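Local coordinates for two-domain protein containing predicted PHP-like metal-dependent phosphoesterase (PDB 3E38) that binds a cluster of three zinc ions and is probably a PHP-type metal-dependent phosphoesterase, perhaps acting on nucleic acids, at residues Met25-Ser30 / Ile51-His56; Leu87-Ser92 / Asn104-Ser109. All blocks are in the same frame, centred on the assembly; numbering follows the deposited sequence.

Contact 1 (Met25-Ser30 / Ile51-His56). With ZN (zinc ion), chain J; ZN (zinc ion), chain I.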
loop_
_atom_site.group_PDB
_atom_site.type_symbol
_atom_site.label_atom_id
_atom_site.label_comp_id
_atom_site.label_asym_id
_atom_site.label_seq_id
_atom_site.Cartn_x
_atom_site.Cartn_y
_atom_site.Cartn_z
HETATM N N MSE B 25 -0.099 -22.544 15.318
HETATM C CA MSE B 25 -1.119 -21.526 15.293
HETATM C C MSE B 25 -2.293 -21.934 16.154
HETATM O O MSE B 25 -2.404 -23.100 16.548
HETATM C CB MSE B 25 -1.560 -21.288 13.862
HETATM C CG MSE B 25 -2.284 -22.434 13.245
HETATM SE SE MSE B 25 -2.563 -22.183 11.322
HETATM C CE MSE B 25 -0.726 -22.067 10.838
ATOM N N HIS B 26 -3.184 -20.965 16.339
ATOM C CA HIS B 26 -4.338 -21.074 17.236
ATOM C C HIS B 26 -5.651 -20.539 16.756
ATOM O O HIS B 26 -5.704 -19.664 15.927
ATOM C CB HIS B 26 -4.001 -20.362 18.535
ATOM C CG HIS B 26 -2.766 -20.893 19.183
ATOM N ND1 HIS B 26 -2.786 -21.909 20.114
ATOM C CD2 HIS B 26 -1.470 -20.568 19.001
ATOM C CE1 HIS B 26 -1.548 -22.158 20.506
ATOM N NE2 HIS B 26 -0.732 -21.340 19.853
ATOM N N SER B 27 -6.711 -21.157 17.283
ATOM C CA SER B 27 -8.099 -20.774 16.988
ATOM C C SER B 27 -8.822 -20.550 18.313
ATOM O O SER B 27 -8.236 -20.643 19.365
ATOM C CB SER B 27 -8.848 -21.809 16.148
ATOM O OG SER B 27 -9.292 -22.963 16.888
ATOM N N VAL B 28 -10.095 -20.220 18.231
ATOM C CA VAL B 28 -10.897 -19.968 19.412
ATOM C C VAL B 28 -11.085 -21.229 20.304
ATOM O O VAL B 28 -11.714 -21.168 21.371
ATOM C CB VAL B 28 -12.342 -19.443 19.006
ATOM C CG1 VAL B 28 -12.279 -18.013 18.479
ATOM C CG2 VAL B 28 -13.002 -20.380 18.037
ATOM N N PHE B 29 -10.545 -22.355 19.826
ATOM C CA PHE B 29 -10.668 -23.663 20.488
ATOM C C PHE B 29 -9.555 -23.781 21.524
ATOM O O PHE B 29 -9.506 -24.707 22.311
ATOM C CB PHE B 29 -10.779 -24.812 19.485
ATOM C CG PHE B 29 -12.182 -24.964 18.898
ATOM C CD1 PHE B 29 -12.601 -24.202 17.833
ATOM C CD2 PHE B 29 -13.054 -25.889 19.396
ATOM C CE1 PHE B 29 -13.881 -24.313 17.331
ATOM C CE2 PHE B 29 -14.348 -26.008 18.916
ATOM C CZ PHE B 29 -14.749 -25.222 17.851
ATOM N N SER B 30 -8.679 -22.777 21.500
ATOM C CA SER B 30 -7.737 -22.505 22.616
ATOM C C SER B 30 -7.825 -21.002 22.846
ATOM O O SER B 30 -8.907 -20.505 23.114
ATOM C CB SER B 30 -6.270 -22.988 22.460
ATOM O OG SER B 30 -5.703 -22.671 21.213
ATOM N N ILE B 51 -0.201 -26.586 7.078
ATOM C CA ILE B 51 -0.364 -25.986 8.383
ATOM C C ILE B 51 -0.691 -27.002 9.421
ATOM O O ILE B 51 -1.116 -28.078 9.131
ATOM C CB ILE B 51 -1.559 -24.957 8.404
ATOM C CG1 ILE B 51 -2.881 -25.669 8.192
ATOM C CG2 ILE B 51 -1.374 -23.841 7.367
ATOM C CD1 ILE B 51 -4.124 -24.741 8.249
ATOM N N SER B 52 -0.473 -26.617 10.655
ATOM C CA SER B 52 -0.896 -27.397 11.785
ATOM C C SER B 52 -1.545 -26.452 12.797
ATOM O O SER B 52 -0.873 -25.560 13.325
ATOM C CB SER B 52 0.308 -28.113 12.417
ATOM O OG SER B 52 -0.082 -28.982 13.476
ATOM N N LEU B 53 -2.841 -26.638 13.020
ATOM C CA LEU B 53 -3.585 -25.888 14.040
ATOM C C LEU B 53 -3.262 -26.606 15.355
ATOM O O LEU B 53 -3.747 -27.718 15.639
ATOM C CB LEU B 53 -5.068 -25.855 13.716
ATOM C CG LEU B 53 -6.034 -24.944 14.469
ATOM C CD1 LEU B 53 -5.518 -23.533 14.606
ATOM C CD2 LEU B 53 -7.403 -24.954 13.745
ATOM N N THR B 54 -2.362 -25.979 16.111
ATOM C CA THR B 54 -1.806 -26.551 17.314
ATOM C C THR B 54 -2.323 -25.869 18.555
ATOM O O THR B 54 -1.631 -25.085 19.174
ATOM C CB THR B 54 -0.276 -26.457 17.295
ATOM O OG1 THR B 54 0.118 -25.084 17.397
ATOM C CG2 THR B 54 0.282 -27.088 16.034
ATOM N N GLU B 55 -3.533 -26.247 18.941
ATOM C CA GLU B 55 -4.193 -25.688 20.125
ATOM C C GLU B 55 -3.442 -26.083 21.403
ATOM O O GLU B 55 -2.780 -27.128 21.502
ATOM C CB GLU B 55 -5.660 -26.124 20.263
ATOM C CG GLU B 55 -6.604 -26.047 19.025
ATOM C CD GLU B 55 -6.879 -24.678 18.439
ATOM O OE1 GLU B 55 -6.359 -23.650 18.923
ATOM O OE2 GLU B 55 -7.660 -24.643 17.452
ATOM N N HIS B 56 -3.531 -25.195 22.379
ATOM C CA HIS B 56 -2.992 -25.479 23.695
ATOM C C HIS B 56 -3.832 -26.615 24.237
ATOM O O HIS B 56 -5.064 -26.625 24.107
ATOM C CB HIS B 56 -3.140 -24.299 24.674
ATOM C CG HIS B 56 -2.324 -23.101 24.329
ATOM N ND1 HIS B 56 -0.965 -23.038 24.563
ATOM C CD2 HIS B 56 -2.673 -21.909 23.802
ATOM C CE1 HIS B 56 -0.511 -21.864 24.170
ATOM N NE2 HIS B 56 -1.527 -21.161 23.695
HETATM ZN ZN ZN J . -1.620 -19.164 22.927
HETATM ZN ZN ZN I . 1.312 -21.195 20.711
HETATM O O HOH W 1 3.137 -21.006 21.764
#

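Contact 2 (Leu87-Ser92 / Asn104-Ser109)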
loop_
_atom_site.group_PDB
_atom_site.type_symbol
_atom_site.label_atom_id
_atom_site.label_comp_id
_atom_site.label_asym_id
_atom_site.label_seq_id
_atom_site.Cartn_x
_atom_site.Cartn_y
_atom_site.Cartn_z
ATOM N N LEU B 87 -2.490 -28.932 3.059
ATOM C CA LEU B 87 -2.141 -30.117 3.848
ATOM C C LEU B 87 -2.286 -29.785 5.316
ATOM O O LEU B 87 -1.705 -28.804 5.786
ATOM C CB LEU B 87 -0.678 -30.598 3.583
ATOM C CG LEU B 87 -0.296 -31.058 2.152
ATOM C CD1 LEU B 87 1.207 -31.331 2.043
ATOM C CD2 LEU B 87 -1.092 -32.278 1.677
ATOM N N LEU B 88 -3.022 -30.638 6.025
ATOM C CA LEU B 88 -3.370 -30.412 7.427
ATOM C C LEU B 88 -2.758 -31.454 8.347
ATOM O O LEU B 88 -3.174 -32.592 8.401
ATOM C CB LEU B 88 -4.900 -30.350 7.546
ATOM C CG LEU B 88 -5.671 -29.933 8.791
ATOM C CD1 LEU B 88 -5.483 -28.494 9.168
ATOM C CD2 LEU B 88 -7.134 -30.201 8.530
ATOM N N ILE B 89 -1.769 -31.004 9.086
ATOM C CA ILE B 89 -1.024 -31.801 10.056
ATOM C C ILE B 89 -1.696 -31.567 11.416
ATOM O O ILE B 89 -1.796 -30.441 11.921
ATOM C CB ILE B 89 0.463 -31.352 10.069
ATOM C CG1 ILE B 89 1.039 -31.448 8.665
ATOM C CG2 ILE B 89 1.356 -32.107 11.139
ATOM C CD1 ILE B 89 2.328 -30.614 8.499
ATOM N N LYS B 90 -2.195 -32.648 11.976
ATOM C CA LYS B 90 -2.784 -32.651 13.303
ATOM C C LYS B 90 -1.679 -32.387 14.336
ATOM O O LYS B 90 -0.592 -32.970 14.313
ATOM C CB LYS B 90 -3.474 -33.979 13.582
ATOM C CG LYS B 90 -3.974 -34.088 15.034
ATOM C CD LYS B 90 -4.657 -35.435 15.323
ATOM C CE LYS B 90 -6.164 -35.391 15.063
ATOM N NZ LYS B 90 -6.856 -34.619 16.116
ATOM N N GLY B 91 -1.963 -31.467 15.243
ATOM C CA GLY B 91 -0.990 -31.152 16.275
ATOM C C GLY B 91 -1.625 -30.406 17.400
ATOM O O GLY B 91 -2.819 -29.994 17.337
ATOM N N SER B 92 -0.764 -30.231 18.395
ATOM C CA SER B 92 -1.090 -29.584 19.647
ATOM C C SER B 92 0.117 -29.021 20.342
ATOM O O SER B 92 1.277 -29.466 20.157
ATOM C CB SER B 92 -1.736 -30.579 20.636
ATOM O OG SER B 92 -2.971 -31.121 20.158
ATOM N N ASN B 104 5.500 -28.129 20.814
ATOM C CA ASN B 104 4.498 -28.623 19.880
ATOM C C ASN B 104 4.803 -30.047 19.480
ATOM O O ASN B 104 5.935 -30.415 19.243
ATOM C CB ASN B 104 4.367 -27.766 18.648
ATOM C CG ASN B 104 3.432 -26.607 18.851
ATOM O OD1 ASN B 104 3.114 -26.241 19.974
ATOM N ND2 ASN B 104 2.965 -26.035 17.753
ATOM N N ALA B 105 3.736 -30.833 19.491
ATOM C CA ALA B 105 3.700 -32.224 19.065
ATOM C C ALA B 105 2.882 -32.212 17.787
ATOM O O ALA B 105 1.703 -31.879 17.818
ATOM C CB ALA B 105 3.052 -33.109 20.126
ATOM N N ILE B 106 3.529 -32.490 16.659
ATOM C CA ILE B 106 2.808 -32.559 15.390
ATOM C C ILE B 106 2.921 -33.972 14.808
ATOM O O ILE B 106 3.710 -34.838 15.237
ATOM C CB ILE B 106 3.199 -31.418 14.385
ATOM C CG1 ILE B 106 4.625 -31.584 13.860
ATOM C CG2 ILE B 106 3.015 -30.017 15.072
ATOM C CD1 ILE B 106 4.999 -30.628 12.773
ATOM N N PHE B 107 2.023 -34.202 13.872
ATOM C CA PHE B 107 1.849 -35.524 13.256
ATOM C C PHE B 107 1.217 -36.473 14.267
ATOM O O PHE B 107 1.426 -37.664 14.290
ATOM C CB PHE B 107 3.137 -36.057 12.616
ATOM C CG PHE B 107 3.469 -35.359 11.316
ATOM C CD1 PHE B 107 2.744 -35.643 10.183
ATOM C CD2 PHE B 107 4.408 -34.352 11.257
ATOM C CE1 PHE B 107 3.002 -35.003 9.026
ATOM C CE2 PHE B 107 4.696 -33.703 10.077
ATOM C CZ PHE B 107 3.985 -34.022 8.960
ATOM N N LEU B 108 0.429 -35.887 15.127
ATOM C CA LEU B 108 -0.380 -36.672 16.058
ATOM C C LEU B 108 -1.490 -37.377 15.340
ATOM O O LEU B 108 -1.920 -36.962 14.248
ATOM C CB LEU B 108 -1.042 -35.765 17.130
ATOM C CG LEU B 108 -0.030 -35.120 18.090
ATOM C CD1 LEU B 108 -0.702 -34.204 19.097
ATOM C CD2 LEU B 108 0.853 -36.169 18.799
ATOM N N SER B 109 -1.985 -38.427 15.993
ATOM C CA SER B 109 -3.159 -39.172 15.524
ATOM C C SER B 109 -4.354 -38.830 16.411
ATOM O O SER B 109 -5.510 -38.829 15.979
ATOM C CB SER B 109 -2.892 -40.675 15.506
ATOM O OG SER B 109 -2.598 -41.155 16.798
#

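Contact 1 (Met25-Ser30 / Ile51-His56)
Selenomethionine M25 lies across I51 and L53 at the metal-binding end of the PHP-type domain. Its CE comes within 3.9 Å of I51 CB, and its CG meets L53 CD1. T54 N donates to M25 O at 2.9 Å, and T54 OG1 takes a longer bond from M25 N. H26 completes an HxH motif begun by H24. Its NE2 binds one zinc ion at 2.2 Å, together with H24, E93 and D194. The H26 ring forms an offset stack with that of H56, planes 22° apart, with H26 CE1 over one face. H56 NE2 binds a neighbouring zinc ion with D31 and H196, while ND1 is hydrogen-bonded to T95 OG1. S27 N donates to the syn lone pair of E55 OE1 at 3.0 Å. S27 OG is modelled doubtfully close to E55 OE2. It accepts from F29 N, an ST turn within the type I turn S27-S30. S30 OG, between its own backbone N and carbonyl carbon (chi1 47°), donates at 2.6 Å to the anti side of E55 OE1, somewhat out of the carboxylate plane. E55 thus holds S30 OG, a second-shell group that accepts from H26 ND1, 3.2 Å away and near the ring plane.

Contact 2 (Leu87-Ser92 / Asn104-Ser109)
S92 and A105 form an antiparallel hydrogen-bonded pair in the beta hairpin of strands 87-95 and 102-106. A105 N donates to S92 O at 2.9 Å, almost straight, and S92 N returns a bond to A105 O. The next pair, G91 with I106, is non-hydrogen-bonded and close: G91 CA lies 3.2 Å from A105 O. Past this pair the ladder ends, but K90 O still takes a bond from L108 N, which lies above the carbonyl plane, and a weak one from F107 N. F107 has a left-handed backbone (phi 71°). Its CB points away from segment 87-92, but the ring turns back to meet I89. I89 CG2 sits over the ring centre, 3.6 Å from the centroid and 3° off the normal, a CH-pi contact. The ring also packs on R227 and L230 of helix 223-231. Replaced by alanine, F107 would probably leave I89 CG2 without its aromatic partner and open a gap toward that helix. The buried K90 chain is also tightly packed, crossing L108 at about a right angle; its NZ bonds to N71 and a bound glycerol. The solvent side is exposed S109. Its side chain stays clear of segment 87-92, and its O is 3.6 Å from K90 CD.

Contacts 1 and 2 meet through neighbouring parallel strands 50-56 and 87-95 of one mixed sheet; their centres are about 10 Å apart. I51 N lies 3.0 Å from L87 O, a probable hydrogen bond between them. S52 OG lies 2.7 Å from I89 O, again a probable hydrogen bond, and packs on I106 CG2 at 3.6 Å. Contact 1 supplies zinc ligands directly. Contact 2 borders the same site: E93, which follows S92, binds two of the zinc ions. The side chain of N104 is about 5 Å from a zinc ion at its nearest and about 3 Å from the side chains of E93 and H24. N104 OD1 is hydrogen-bonded to N136 ND2. N104 also packs on T54 of contact 1.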